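Cysteine protease-like VirA (Shigella flexneri, PDB 3EB8) acts as a secreted virulence effector needed for entry into epithelial cells and for spread within and between them, although it appears not to be a protease. Local coordinates at residues A[104-109]-A[268-273]; A[128-133]-A[243-248]; A[135-140]-A[235-240]. One frame throughout, in Å; residues are numbered along the deposited sequence.

Contact 1 of 3, residues A[104-109]-A[268-273]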
ATOM      1  N   LYS A 104     -19.516  14.979 -12.331  1.00 65.52           N
ATOM      2  CA  LYS A 104     -19.546  14.818 -13.776  1.00 76.97           C
ATOM      3  C   LYS A 104     -18.224  14.264 -14.328  1.00 73.61           C
ATOM      4  O   LYS A 104     -17.907  14.476 -15.498  1.00 74.38           O
ATOM      5  CB  LYS A 104     -19.909  16.154 -14.443  1.00 68.64           C
ATOM      6  CG  LYS A 104     -21.294  16.694 -14.027  1.00 71.85           C
ATOM      7  CD  LYS A 104     -21.566  18.092 -14.574  1.00 73.48           C
ATOM      8  CE  LYS A 104     -22.862  18.665 -14.006  1.00 81.05           C
ATOM      9  NZ  LYS A 104     -23.366  19.848 -14.778  1.00 79.41           N
ATOM     10  N   THR A 105     -17.468  13.558 -13.480  1.00 74.11           N
ATOM     11  CA  THR A 105     -16.225  12.900 -13.883  1.00 61.09           C
ATOM     12  C   THR A 105     -16.294  11.396 -13.626  1.00 66.98           C
ATOM     13  O   THR A 105     -17.076  10.923 -12.800  1.00 77.13           O
ATOM     14  CB  THR A 105     -15.002  13.473 -13.155  1.00 60.86           C
ATOM     15  OG1 THR A 105     -15.030  14.901 -13.233  1.00 89.21           O
ATOM     16  CG2 THR A 105     -13.720  12.993 -13.815  1.00 66.59           C
ATOM     17  N   HIS A 106     -15.464  10.646 -14.339  1.00 62.06           N
ATOM     18  CA  HIS A 106     -15.494   9.197 -14.289  1.00 62.77           C
ATOM     19  C   HIS A 106     -14.295   8.654 -13.515  1.00 62.63           C
ATOM     20  O   HIS A 106     -14.164   7.450 -13.338  1.00 60.29           O
ATOM     21  CB  HIS A 106     -15.486   8.640 -15.716  1.00 79.65           C
ATOM     22  CG  HIS A 106     -14.257   9.000 -16.496  1.00 96.74           C
ATOM     23  ND1 HIS A 106     -14.144  10.173 -17.209  1.00107.12           N
ATOM     24  CD2 HIS A 106     -13.082   8.346 -16.663  1.00 97.18           C
ATOM     25  CE1 HIS A 106     -12.957  10.225 -17.789  1.00105.06           C
ATOM     26  NE2 HIS A 106     -12.293   9.126 -17.473  1.00 99.21           N
ATOM     27  N   LYS A 107     -13.419   9.545 -13.059  1.00 62.94           N
ATOM     28  CA  LYS A 107     -12.194   9.130 -12.371  1.00 68.07           C
ATOM     29  C   LYS A 107     -11.764  10.156 -11.310  1.00 66.37           C
ATOM     30  O   LYS A 107     -12.123  11.339 -11.400  1.00 58.50           O
ATOM     31  CB  LYS A 107     -11.063   8.931 -13.391  1.00 54.54           C
ATOM     32  CG  LYS A 107     -10.659  10.221 -14.139  1.00 64.93           C
ATOM     33  CD  LYS A 107      -9.549   9.972 -15.155  1.00 79.63           C
ATOM     34  CE  LYS A 107      -9.238  11.224 -15.965  1.00 93.74           C
ATOM     35  NZ  LYS A 107     -10.390  11.686 -16.804  1.00 90.34           N
ATOM     36  N   PRO A 108     -10.980   9.714 -10.312  1.00 59.82           N
ATOM     37  CA  PRO A 108     -10.496  10.653  -9.296  1.00 54.29           C
ATOM     38  C   PRO A 108      -9.601  11.688  -9.936  1.00 57.26           C
ATOM     39  O   PRO A 108      -8.909  11.356 -10.908  1.00 65.53           O
ATOM     40  CB  PRO A 108      -9.659   9.776  -8.367  1.00 61.94           C
ATOM     41  CG  PRO A 108     -10.122   8.357  -8.607  1.00 51.99           C
ATOM     42  CD  PRO A 108     -10.593   8.320 -10.036  1.00 59.57           C
ATOM     43  N   ALA A 109      -9.604  12.914  -9.412  1.00 56.47           N
ATOM     44  CA  ALA A 109      -8.634  13.919  -9.845  1.00 57.59           C
ATOM     45  C   ALA A 109      -7.219  13.512  -9.444  1.00 56.67           C
ATOM     46  O   ALA A 109      -7.029  12.746  -8.506  1.00 62.39           O
ATOM     47  CB  ALA A 109      -8.972  15.272  -9.256  1.00 59.11           C
ATOM     48  N   GLU A 268     -26.199   8.545 -12.907  1.00 59.96           N
ATOM     49  CA  GLU A 268     -26.026   8.460 -14.356  1.00 76.86           C
ATOM     50  C   GLU A 268     -24.554   8.347 -14.735  1.00 83.26           C
ATOM     51  O   GLU A 268     -24.206   7.693 -15.715  1.00 84.00           O
ATOM     52  CB  GLU A 268     -26.675   9.672 -15.050  1.00 72.62           C
ATOM     53  CG  GLU A 268     -25.849  10.974 -15.010  1.00 88.51           C
ATOM     54  CD  GLU A 268     -25.531  11.459 -13.601  1.00 95.77           C
ATOM     55  OE1 GLU A 268     -26.288  11.135 -12.670  1.00 91.59           O
ATOM     56  OE2 GLU A 268     -24.520  12.171 -13.423  1.00100.69           O
ATOM     57  N   GLN A 269     -23.692   8.971 -13.932  1.00 78.91           N
ATOM     58  CA  GLN A 269     -22.260   9.026 -14.220  1.00 76.50           C
ATOM     59  C   GLN A 269     -21.579   7.663 -14.154  1.00 70.82           C
ATOM     60  O   GLN A 269     -21.916   6.823 -13.329  1.00 79.64           O
ATOM     61  CB  GLN A 269     -21.561  10.017 -13.292  1.00 84.66           C
ATOM     62  CG  GLN A 269     -20.144  10.335 -13.708  1.00 84.29           C
ATOM     63  CD  GLN A 269     -20.077  11.053 -15.043  1.00 82.90           C
ATOM     64  OE1 GLN A 269     -19.236  10.733 -15.885  1.00 75.38           O
ATOM     65  NE2 GLN A 269     -20.966  12.028 -15.245  1.00 73.25           N
ATOM     66  N   ARG A 270     -20.586   7.483 -15.015  1.00 83.17           N
ATOM     67  CA  ARG A 270     -19.970   6.184 -15.295  1.00 77.04           C
ATOM     68  C   ARG A 270     -19.008   5.622 -14.239  1.00 75.57           C
ATOM     69  O   ARG A 270     -19.091   4.445 -13.890  1.00 80.96           O
ATOM     70  CB  ARG A 270     -19.258   6.263 -16.645  1.00 87.07           C
ATOM     71  CG  ARG A 270     -18.383   5.080 -16.984  1.00 91.70           C
ATOM     72  CD  ARG A 270     -17.600   5.353 -18.263  1.00106.61           C
ATOM     73  NE  ARG A 270     -16.310   4.664 -18.283  1.00125.50           N
ATOM     74  CZ  ARG A 270     -15.142   5.258 -18.059  1.00135.71           C
ATOM     75  NH1 ARG A 270     -15.099   6.560 -17.805  1.00136.37           N
ATOM     76  NH2 ARG A 270     -14.015   4.557 -18.096  1.00141.65           N
ATOM     77  N   VAL A 271     -18.079   6.451 -13.769  1.00 65.29           N
ATOM     78  CA  VAL A 271     -17.098   6.072 -12.721  1.00 65.47           C
ATOM     79  C   VAL A 271     -16.279   4.779 -12.895  1.00 63.59           C
ATOM     80  O   VAL A 271     -16.779   3.660 -12.729  1.00 62.50           O
ATOM     81  CB  VAL A 271     -17.697   6.084 -11.294  1.00 64.02           C
ATOM     82  CG1 VAL A 271     -16.574   5.998 -10.267  1.00 45.61           C
ATOM     83  CG2 VAL A 271     -18.520   7.332 -11.088  1.00 45.97           C
ATOM     84  N   ILE A 272     -14.994   4.950 -13.181  1.00 54.81           N
ATOM     85  CA  ILE A 272     -14.075   3.824 -13.272  1.00 63.14           C
ATOM     86  C   ILE A 272     -14.043   3.104 -11.938  1.00 65.61           C
ATOM     87  O   ILE A 272     -14.186   3.724 -10.897  1.00 66.68           O
ATOM     88  CB  ILE A 272     -12.638   4.277 -13.618  1.00 74.56           C
ATOM     89  CG1 ILE A 272     -12.022   5.048 -12.450  1.00 70.72           C
ATOM     90  CG2 ILE A 272     -12.620   5.131 -14.893  1.00 73.77           C
ATOM     91  CD1 ILE A 272     -10.538   5.279 -12.606  1.00 68.55           C
ATOM     92  N   ASN A 273     -13.844   1.791 -11.973  1.00 70.59           N
ATOM     93  CA  ASN A 273     -13.829   0.995 -10.754  1.00 72.68           C
ATOM     94  C   ASN A 273     -12.591   1.200  -9.872  1.00 71.51           C
ATOM     95  O   ASN A 273     -12.707   1.374  -8.652  1.00 64.08           O
ATOM     96  CB  ASN A 273     -13.940  -0.492 -11.082  1.00 80.18           C
ATOM     97  CG  ASN A 273     -13.703  -1.366  -9.863  1.00 91.88           C
ATOM     98  OD1 ASN A 273     -12.583  -1.826  -9.615  1.00 93.81           O
ATOM     99  ND2 ASN A 273     -14.755  -1.576  -9.078  1.00 95.73           N
TER

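Contact 2 of 3, residues A[128-133]-A[243-248]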
ATOM      1  N   ASP A 128      -9.571 -12.658  14.280  1.00102.65           N
ATOM      2  CA  ASP A 128     -10.267 -13.768  13.659  1.00 94.71           C
ATOM      3  C   ASP A 128      -9.824 -13.899  12.209  1.00 87.21           C
ATOM      4  O   ASP A 128     -10.644 -13.795  11.292  1.00 90.46           O
ATOM      5  CB  ASP A 128     -11.776 -13.543  13.733  1.00103.98           C
ATOM      6  CG  ASP A 128     -12.167 -12.098  13.437  1.00107.82           C
ATOM      7  OD1 ASP A 128     -12.684 -11.427  14.360  1.00111.05           O
ATOM      8  OD2 ASP A 128     -11.950 -11.633  12.290  1.00 93.21           O
ATOM      9  N   TYR A 129      -8.527 -14.121  12.007  1.00 69.74           N
ATOM     10  CA  TYR A 129      -7.968 -14.236  10.664  1.00 70.08           C
ATOM     11  C   TYR A 129      -8.307 -15.591  10.066  1.00 64.75           C
ATOM     12  O   TYR A 129      -8.435 -16.579  10.777  1.00 66.04           O
ATOM     13  CB  TYR A 129      -6.454 -14.024  10.683  1.00 61.49           C
ATOM     14  CG  TYR A 129      -5.753 -14.978  11.594  1.00 74.28           C
ATOM     15  CD1 TYR A 129      -5.395 -16.254  11.158  1.00 79.24           C
ATOM     16  CD2 TYR A 129      -5.466 -14.627  12.909  1.00 84.07           C
ATOM     17  CE1 TYR A 129      -4.757 -17.153  12.008  1.00 72.23           C
ATOM     18  CE2 TYR A 129      -4.826 -15.518  13.768  1.00 73.83           C
ATOM     19  CZ  TYR A 129      -4.479 -16.774  13.308  1.00 76.43           C
ATOM     20  OH  TYR A 129      -3.851 -17.653  14.153  1.00 92.98           O
ATOM     21  N   PHE A 130      -8.460 -15.620   8.751  1.00 64.06           N
ATOM     22  CA  PHE A 130      -8.738 -16.851   8.030  1.00 64.74           C
ATOM     23  C   PHE A 130      -7.515 -17.745   7.984  1.00 63.80           C
ATOM     24  O   PHE A 130      -6.383 -17.257   8.009  1.00 65.53           O
ATOM     25  CB  PHE A 130      -9.171 -16.541   6.595  1.00 64.56           C
ATOM     26  CG  PHE A 130     -10.440 -15.755   6.501  1.00 66.68           C
ATOM     27  CD1 PHE A 130     -11.524 -16.051   7.320  1.00 69.64           C
ATOM     28  CD2 PHE A 130     -10.562 -14.728   5.576  1.00 66.03           C
ATOM     29  CE1 PHE A 130     -12.705 -15.317   7.229  1.00 71.97           C
ATOM     30  CE2 PHE A 130     -11.742 -13.996   5.471  1.00 68.31           C
ATOM     31  CZ  PHE A 130     -12.813 -14.286   6.293  1.00 71.31           C
ATOM     32  N   HIS A 131      -7.738 -19.055   7.904  1.00 64.29           N
ATOM     33  CA  HIS A 131      -6.646 -19.997   7.700  1.00 63.06           C
ATOM     34  C   HIS A 131      -6.235 -20.025   6.237  1.00 61.62           C
ATOM     35  O   HIS A 131      -7.016 -19.650   5.363  1.00 64.11           O
ATOM     36  CB  HIS A 131      -7.062 -21.402   8.128  1.00 65.28           C
ATOM     37  CG  HIS A 131      -7.378 -21.516   9.584  1.00107.81           C
ATOM     38  ND1 HIS A 131      -8.602 -21.954  10.050  1.00113.51           N
ATOM     39  CD2 HIS A 131      -6.633 -21.244  10.681  1.00113.07           C
ATOM     40  CE1 HIS A 131      -8.592 -21.953  11.372  1.00115.14           C
ATOM     41  NE2 HIS A 131      -7.409 -21.524  11.780  1.00118.56           N
ATOM     42  N   VAL A 132      -5.015 -20.472   5.967  1.00 60.02           N
ATOM     43  CA  VAL A 132      -4.590 -20.742   4.600  1.00 59.09           C
ATOM     44  C   VAL A 132      -5.529 -21.757   3.969  1.00 61.26           C
ATOM     45  O   VAL A 132      -5.866 -22.772   4.588  1.00 63.07           O
ATOM     46  CB  VAL A 132      -3.170 -21.319   4.562  1.00 57.75           C
ATOM     47  CG1 VAL A 132      -2.742 -21.608   3.136  1.00 57.07           C
ATOM     48  CG2 VAL A 132      -2.184 -20.359   5.239  1.00 55.94           C
ATOM     49  N   LYS A 133      -5.956 -21.484   2.743  1.00 61.32           N
ATOM     50  CA  LYS A 133      -6.766 -22.422   1.987  1.00 63.51           C
ATOM     51  C   LYS A 133      -6.033 -22.800   0.702  1.00 62.59           C
ATOM     52  O   LYS A 133      -5.209 -22.036   0.207  1.00 60.43           O
ATOM     53  CB  LYS A 133      -8.131 -21.809   1.676  1.00 65.22           C
ATOM     54  CG  LYS A 133      -8.969 -21.512   2.913  1.00 70.71           C
ATOM     55  CD  LYS A 133     -10.201 -20.704   2.545  1.00 89.06           C
ATOM     56  CE  LYS A 133     -10.938 -20.207   3.783  1.00 98.74           C
ATOM     57  NZ  LYS A 133     -11.985 -19.197   3.428  1.00102.62           N
ATOM     58  N   THR A 243      -8.545 -10.928   4.785  1.00 51.32           N
ATOM     59  CA  THR A 243      -7.837 -11.722   5.778  1.00 76.58           C
ATOM     60  C   THR A 243      -8.697 -12.101   6.968  1.00 77.51           C
ATOM     61  O   THR A 243      -8.260 -12.859   7.829  1.00 75.64           O
ATOM     62  CB  THR A 243      -6.560 -11.006   6.300  1.00 58.78           C
ATOM     63  OG1 THR A 243      -6.917  -9.752   6.884  1.00 54.50           O
ATOM     64  CG2 THR A 243      -5.565 -10.784   5.173  1.00 49.89           C
ATOM     65  N   SER A 244      -9.916 -11.574   7.031  1.00 53.90           N
ATOM     66  CA  SER A 244     -10.764 -11.849   8.181  1.00 55.42           C
ATOM     67  C   SER A 244     -12.181 -11.352   7.993  1.00 55.97           C
ATOM     68  O   SER A 244     -12.457 -10.527   7.120  1.00 57.10           O
ATOM     69  CB  SER A 244     -10.176 -11.194   9.430  1.00 55.58           C
ATOM     70  OG  SER A 244     -10.336  -9.791   9.367  1.00 60.05           O
ATOM     71  N   SER A 245     -13.071 -11.852   8.843  1.00 57.55           N
ATOM     72  CA  SER A 245     -14.447 -11.390   8.910  1.00 58.33           C
ATOM     73  C   SER A 245     -14.473  -9.890   9.185  1.00 61.80           C
ATOM     74  O   SER A 245     -15.345  -9.177   8.679  1.00 61.58           O
ATOM     75  CB  SER A 245     -15.182 -12.133  10.021  1.00 60.30           C
ATOM     76  OG  SER A 245     -14.808 -13.493  10.024  1.00100.37           O
ATOM     77  N   SER A 246     -13.508  -9.419   9.979  1.00 58.55           N
ATOM     78  CA  SER A 246     -13.429  -8.009  10.366  1.00 56.73           C
ATOM     79  C   SER A 246     -13.154  -7.118   9.169  1.00 58.86           C
ATOM     80  O   SER A 246     -13.748  -6.052   9.033  1.00 56.05           O
ATOM     81  CB  SER A 246     -12.361  -7.793  11.433  1.00 64.64           C
ATOM     82  OG  SER A 246     -12.531  -8.712  12.490  1.00 63.60           O
ATOM     83  N   VAL A 247     -12.245  -7.554   8.305  1.00 54.22           N
ATOM     84  CA  VAL A 247     -11.969  -6.830   7.070  1.00 52.89           C
ATOM     85  C   VAL A 247     -13.193  -6.882   6.159  1.00 53.04           C
ATOM     86  O   VAL A 247     -13.599  -5.871   5.571  1.00 52.46           O
ATOM     87  CB  VAL A 247     -10.756  -7.431   6.323  1.00 58.70           C
ATOM     88  CG1 VAL A 247     -10.694  -6.925   4.891  1.00 50.88           C
ATOM     89  CG2 VAL A 247      -9.461  -7.100   7.052  1.00 51.62           C
ATOM     90  N   GLU A 248     -13.785  -8.064   6.048  1.00 53.89           N
ATOM     91  CA  GLU A 248     -15.022  -8.199   5.301  1.00 59.64           C
ATOM     92  C   GLU A 248     -16.056  -7.175   5.763  1.00 59.16           C
ATOM     93  O   GLU A 248     -16.732  -6.560   4.945  1.00 59.14           O
ATOM     94  CB  GLU A 248     -15.585  -9.614   5.455  1.00 55.56           C
ATOM     95  CG  GLU A 248     -14.887 -10.632   4.570  1.00 55.09           C
ATOM     96  CD  GLU A 248     -15.546 -12.003   4.612  1.00 71.93           C
ATOM     97  OE1 GLU A 248     -16.300 -12.286   5.575  1.00 80.16           O
ATOM     98  OE2 GLU A 248     -15.300 -12.801   3.681  1.00 65.96           O
TER

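Contact 3 of 3, residues A[135-140]-A[235-240]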
ATOM      1  N   THR A 135      -6.850 -22.663  -2.118  1.00 63.93           N
ATOM      2  CA  THR A 135      -7.198 -21.804  -3.236  1.00 63.78           C
ATOM      3  C   THR A 135      -6.460 -20.468  -3.194  1.00 65.23           C
ATOM      4  O   THR A 135      -6.530 -19.697  -4.151  1.00 60.71           O
ATOM      5  CB  THR A 135      -8.718 -21.536  -3.282  1.00 66.32           C
ATOM      6  OG1 THR A 135      -9.176 -21.126  -1.989  1.00 66.55           O
ATOM      7  CG2 THR A 135      -9.484 -22.785  -3.710  1.00 69.39           C
ATOM      8  N   ASP A 136      -5.767 -20.187  -2.092  1.00 59.51           N
ATOM      9  CA  ASP A 136      -5.056 -18.913  -1.950  1.00 57.25           C
ATOM     10  C   ASP A 136      -4.051 -18.652  -3.082  1.00 55.73           C
ATOM     11  O   ASP A 136      -3.242 -19.518  -3.415  1.00 55.46           O
ATOM     12  CB  ASP A 136      -4.341 -18.841  -0.603  1.00 56.08           C
ATOM     13  CG  ASP A 136      -5.297 -18.836   0.579  1.00 57.53           C
ATOM     14  OD1 ASP A 136      -6.530 -18.759   0.392  1.00 59.42           O
ATOM     15  OD2 ASP A 136      -4.794 -18.902   1.714  1.00 56.99           O
ATOM     16  N   PHE A 137      -4.119 -17.458  -3.670  1.00 55.01           N
ATOM     17  CA  PHE A 137      -3.185 -17.037  -4.717  1.00 53.71           C
ATOM     18  C   PHE A 137      -3.354 -17.805  -6.022  1.00 59.97           C
ATOM     19  O   PHE A 137      -2.504 -17.721  -6.906  1.00 55.23           O
ATOM     20  CB  PHE A 137      -1.726 -17.117  -4.242  1.00 51.89           C
ATOM     21  CG  PHE A 137      -1.395 -16.139  -3.160  1.00 50.68           C
ATOM     22  CD1 PHE A 137      -1.456 -16.515  -1.818  1.00 50.98           C
ATOM     23  CD2 PHE A 137      -1.037 -14.829  -3.478  1.00 49.63           C
ATOM     24  CE1 PHE A 137      -1.171 -15.593  -0.809  1.00 50.00           C
ATOM     25  CE2 PHE A 137      -0.743 -13.905  -2.477  1.00 48.80           C
ATOM     26  CZ  PHE A 137      -0.820 -14.281  -1.147  1.00 49.00           C
ATOM     27  N   ASN A 138      -4.448 -18.548  -6.152  1.00 57.09           N
ATOM     28  CA  ASN A 138      -4.716 -19.257  -7.399  1.00 58.68           C
ATOM     29  C   ASN A 138      -4.662 -18.349  -8.633  1.00 65.64           C
ATOM     30  O   ASN A 138      -4.129 -18.732  -9.671  1.00 58.66           O
ATOM     31  CB  ASN A 138      -6.069 -19.977  -7.353  1.00 61.46           C
ATOM     32  CG  ASN A 138      -5.944 -21.433  -6.935  1.00 99.46           C
ATOM     33  OD1 ASN A 138      -4.905 -21.862  -6.415  1.00102.44           O
ATOM     34  ND2 ASN A 138      -7.008 -22.205  -7.154  1.00 91.22           N
ATOM     35  N   SER A 139      -5.210 -17.145  -8.524  1.00 58.27           N
ATOM     36  CA  SER A 139      -5.330 -16.294  -9.695  1.00 58.56           C
ATOM     37  C   SER A 139      -4.153 -15.341  -9.890  1.00 56.31           C
ATOM     38  O   SER A 139      -4.207 -14.476 -10.769  1.00 56.49           O
ATOM     39  CB  SER A 139      -6.635 -15.503  -9.646  1.00 60.18           C
ATOM     40  OG  SER A 139      -6.639 -14.600  -8.562  1.00 59.03           O
ATOM     41  N   VAL A 140      -3.091 -15.515  -9.101  1.00 54.47           N
ATOM     42  CA  VAL A 140      -2.028 -14.519  -9.034  1.00 52.56           C
ATOM     43  C   VAL A 140      -1.350 -14.201 -10.374  1.00 52.48           C
ATOM     44  O   VAL A 140      -1.122 -13.035 -10.674  1.00 51.86           O
ATOM     45  CB  VAL A 140      -0.975 -14.854  -7.951  1.00 51.00           C
ATOM     46  CG1 VAL A 140      -0.192 -16.070  -8.329  1.00 51.14           C
ATOM     47  CG2 VAL A 140      -0.043 -13.679  -7.748  1.00 49.42           C
ATOM     48  N   ALA A 235       1.928  -9.374  -4.825  1.00 45.89           N
ATOM     49  CA  ALA A 235       1.349  -8.070  -4.499  1.00 46.28           C
ATOM     50  C   ALA A 235       0.094  -7.767  -5.314  1.00 47.49           C
ATOM     51  O   ALA A 235      -0.706  -6.920  -4.933  1.00 48.29           O
ATOM     52  CB  ALA A 235       2.381  -6.936  -4.673  1.00 45.75           C
ATOM     53  N   PHE A 236      -0.060  -8.465  -6.437  1.00 47.88           N
ATOM     54  CA  PHE A 236      -1.177  -8.229  -7.347  1.00 49.31           C
ATOM     55  C   PHE A 236      -2.374  -9.177  -7.110  1.00 50.58           C
ATOM     56  O   PHE A 236      -3.426  -8.993  -7.711  1.00 52.15           O
ATOM     57  CB  PHE A 236      -0.717  -8.306  -8.814  1.00 49.47           C
ATOM     58  CG  PHE A 236       0.207  -7.191  -9.230  1.00 48.86           C
ATOM     59  CD1 PHE A 236       1.568  -7.269  -8.984  1.00 47.62           C
ATOM     60  CD2 PHE A 236      -0.289  -6.061  -9.876  1.00 49.85           C
ATOM     61  CE1 PHE A 236       2.418  -6.237  -9.371  1.00 47.38           C
ATOM     62  CE2 PHE A 236       0.559  -5.027 -10.262  1.00 49.55           C
ATOM     63  CZ  PHE A 236       1.912  -5.116 -10.013  1.00 48.32           C
ATOM     64  N   TRP A 237      -2.225 -10.194  -6.255  1.00 43.89           N
ATOM     65  CA  TRP A 237      -3.348 -11.115  -6.056  1.00 47.90           C
ATOM     66  C   TRP A 237      -4.654 -10.355  -5.683  1.00 51.78           C
ATOM     67  O   TRP A 237      -4.673  -9.539  -4.754  1.00 47.36           O
ATOM     68  CB  TRP A 237      -3.021 -12.230  -5.046  1.00 44.91           C
ATOM     69  CG  TRP A 237      -4.141 -13.255  -4.943  1.00 52.22           C
ATOM     70  CD1 TRP A 237      -4.834 -13.826  -5.983  1.00 45.92           C
ATOM     71  CD2 TRP A 237      -4.693 -13.811  -3.751  1.00 48.44           C
ATOM     72  NE1 TRP A 237      -5.775 -14.692  -5.509  1.00 52.66           N
ATOM     73  CE2 TRP A 237      -5.717 -14.706  -4.142  1.00 54.91           C
ATOM     74  CE3 TRP A 237      -4.408 -13.663  -2.385  1.00 50.82           C
ATOM     75  CZ2 TRP A 237      -6.468 -15.449  -3.217  1.00 48.34           C
ATOM     76  CZ3 TRP A 237      -5.159 -14.406  -1.460  1.00 48.89           C
ATOM     77  CH2 TRP A 237      -6.185 -15.286  -1.890  1.00 48.64           C
ATOM     78  N   GLN A 238      -5.734 -10.615  -6.416  1.00 45.16           N
ATOM     79  CA  GLN A 238      -6.952  -9.807  -6.283  1.00 45.45           C
ATOM     80  C   GLN A 238      -7.595  -9.856  -4.894  1.00 46.11           C
ATOM     81  O   GLN A 238      -8.252  -8.906  -4.486  1.00 50.36           O
ATOM     82  CB  GLN A 238      -7.969 -10.210  -7.343  1.00 53.82           C
ATOM     83  CG  GLN A 238      -8.318 -11.695  -7.338  1.00 67.41           C
ATOM     84  CD  GLN A 238      -9.373 -12.049  -8.384  1.00 84.25           C
ATOM     85  OE1 GLN A 238      -9.066 -12.639  -9.430  1.00 72.53           O
ATOM     86  NE2 GLN A 238     -10.622 -11.670  -8.112  1.00 87.27           N
ATOM     87  N   SER A 239      -7.414 -10.964  -4.180  1.00 46.70           N
ATOM     88  CA  SER A 239      -8.001 -11.138  -2.840  1.00 47.43           C
ATOM     89  C   SER A 239      -6.943 -11.088  -1.743  1.00 47.32           C
ATOM     90  O   SER A 239      -7.172 -11.519  -0.625  1.00 48.06           O
ATOM     91  CB  SER A 239      -8.776 -12.451  -2.761  1.00 48.40           C
ATOM     92  OG  SER A 239      -9.684 -12.539  -3.833  1.00 65.12           O
ATOM     93  N   LEU A 240      -5.786 -10.535  -2.067  1.00 49.50           N
ATOM     94  CA  LEU A 240      -4.712 -10.369  -1.094  1.00 54.40           C
ATOM     95  C   LEU A 240      -5.184  -9.844   0.274  1.00 54.89           C
ATOM     96  O   LEU A 240      -4.680 -10.260   1.302  1.00 47.30           O
ATOM     97  CB  LEU A 240      -3.646  -9.440  -1.668  1.00 45.49           C
ATOM     98  CG  LEU A 240      -2.377  -9.306  -0.834  1.00 50.49           C
ATOM     99  CD1 LEU A 240      -1.595 -10.594  -0.857  1.00 45.31           C
ATOM    100  CD2 LEU A 240      -1.533  -8.173  -1.378  1.00 49.13           C
TER

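Contact 1 of 3, residues A[104-109]-A[268-273]
Ile272 N donates to His106 O over 2.6 Å, nearly straight at 170° and in the carbonyl plane. The same oxygen is hemmed in by carbon: Val271 CA brings a C-H to it at 3.3 Å, and both Ile272 CG1 and CG2 pack against it. The chi1 of Ile272 (69°) puts CG1 between the backbone N and the carbonyl carbon and directs CD1 to Lys107 CB at 3.8 Å and Pro108 CD at 4.0 Å, while CG2 meets the edge of the His106 ring in its plane, 3.7 Å from His106 CD2. Arg270 runs alongside His106 and points the same way, but its NH1 is modelled too near the imidazole for that spacing to be trusted.

Gln269 adds a second patch. With CG anti to the backbone N (chi1 -168°), Gln269 CG lies 3.3 Å from Thr105 O; the bend at chi2 then turns the amide back against the backbone, with NE2 3.5 Å from Lys104 CA.

In the second shell, Lys107 CG lies over one face of the His106 ring, Thr105 OG1 is hydrogen-bonded to Asn102 OD1, and Gln269 O bonds Arg262 NH2. Neither segment is a regular strand, though the two loops run roughly parallel. The contact lies near the surface and joins the loop entering helix 110-118, where Ala109 is the N-cap, to the one leading from helix 245-265 into strand 274-283. Beneath it, Val271 rests on Ser309 and Ile311 of strand 300-312, and Pro108 on Val316 and Ile318 of strand 315-327.

Contact 2 of 3, residues A[128-133]-A[243-248]
Two hydrogen bonds hold Phe130 to Thr243 and Asp128 to Ser246. Phe130 N donates to Thr243 O at 2.9 Å and 161°, approaching from above the carbonyl plane instead of along a lone pair. Ser246 OG donates to Asp128 OD2 at 3.0 Å, on the syn lone pair of that oxygen. Asp128 reaches it because CG stands between the backbone N and the carbonyl carbon (chi1 42°), which swings the carboxylate to the start of helix 245-265. A carboxylate at this place would probably be favoured by the helix N terminus.

The helix end is also capped from within: Ser244 is the N-cap, and its OG accepts from Val247 N at 3.1 Å. That hydroxyl is hydrogen-bonded to Asn126 OD1 as well, so two bonds grip it.

A C-H...O contact adds to these. Tyr129 CA lies 3.2 Å from Thr243 O, which therefore receives a C-H beside the Phe130 N-H. Separately, Ser244 CB packs 3.2 Å from Asp128 O.

Ring packing supplies the rest. Ser244 CA sits over one face of Phe130 in a CH-pi contact, 3.7 Å from the ring centroid and 18° off the normal. At the ring's edge, in plane, comes Glu248 CD, 3.9 Å from Phe130 CZ.

The contact brings the loop between strand 121-123 and helix 140-149 onto the first turn of helix 245-265. Inward from it, Thr243 and Val247 pack on Val349 of strand 348-356, and Val247 also touches Ile124 and Asn126, just beyond strand 121-123.

Contact 3 of 3, residues A[135-140]-A[235-240]
Asp136 and Phe137 present their shared peptide to one face of the Trp237 indole, which is laid across the turn by a CG anti to the backbone N (chi1 -175°). They are the middle residues of a type II turn that opens at Thr135, whose O accepts from Asn138 N. Asp136 C lies over the rim of the ring, while the carboxylate turns to Lys133 N through OD2. Phe137 N stands 3.1 Å from Trp237 CZ2, above the ring plane. Its CA makes a CH-pi contact over the five-membered ring, 3.5 Å from the centroid and 11° off the normal. The Phe137 ring then meets the six-membered ring obliquely, centroids 4.4 Å apart and planes at 33°, with Trp237 CE3 above the centre of the phenyl. Phe137 CD2 touches Trp237 CB at 3.6 Å, and Phe137 CZ touches Leu240 CD1 at 3.8 Å.

Here the loop before helix 140-149 meets the connection between helices 226-234 and 245-265. The indole has a turn on each face, that of its own segment (Trp237 to Leu240, type I) placing Ser239 N toward the rim.

Ser139, the N-cap residue of helix 140-149, brings OG to the indole edge in plane, 3.2 Å from Trp237 NE1. This hydroxyl is hydrogen-bonded to Asp143 OD2, which also receives Gln238 N. Val140 CG2 lies 4.3 Å from Trp237 CB, its side chain against Leu338 of helix 335-341.

From the N terminus the chain lays down the first segments in order: 104-109 before helix 110-118, then 128-133 and 135-140 in the loop leading to helix 140-149. The partners, all within the tubulin-binding region 182-273, return in reverse. Segment 235-240 closes the inner loop as contact 3, 243-248 closes contact 2, and 268-273, in the loop entering strand 274-283, closes contact 1. The three are thus nested, and none cross. Contacts 2 and 3, centres 14 Å apart, tie one loop, at two places, to the connection after helix 226-234 and to the first turn of helix 245-265. Contact 1 lies about 31 Å from contact 2, centre to centre.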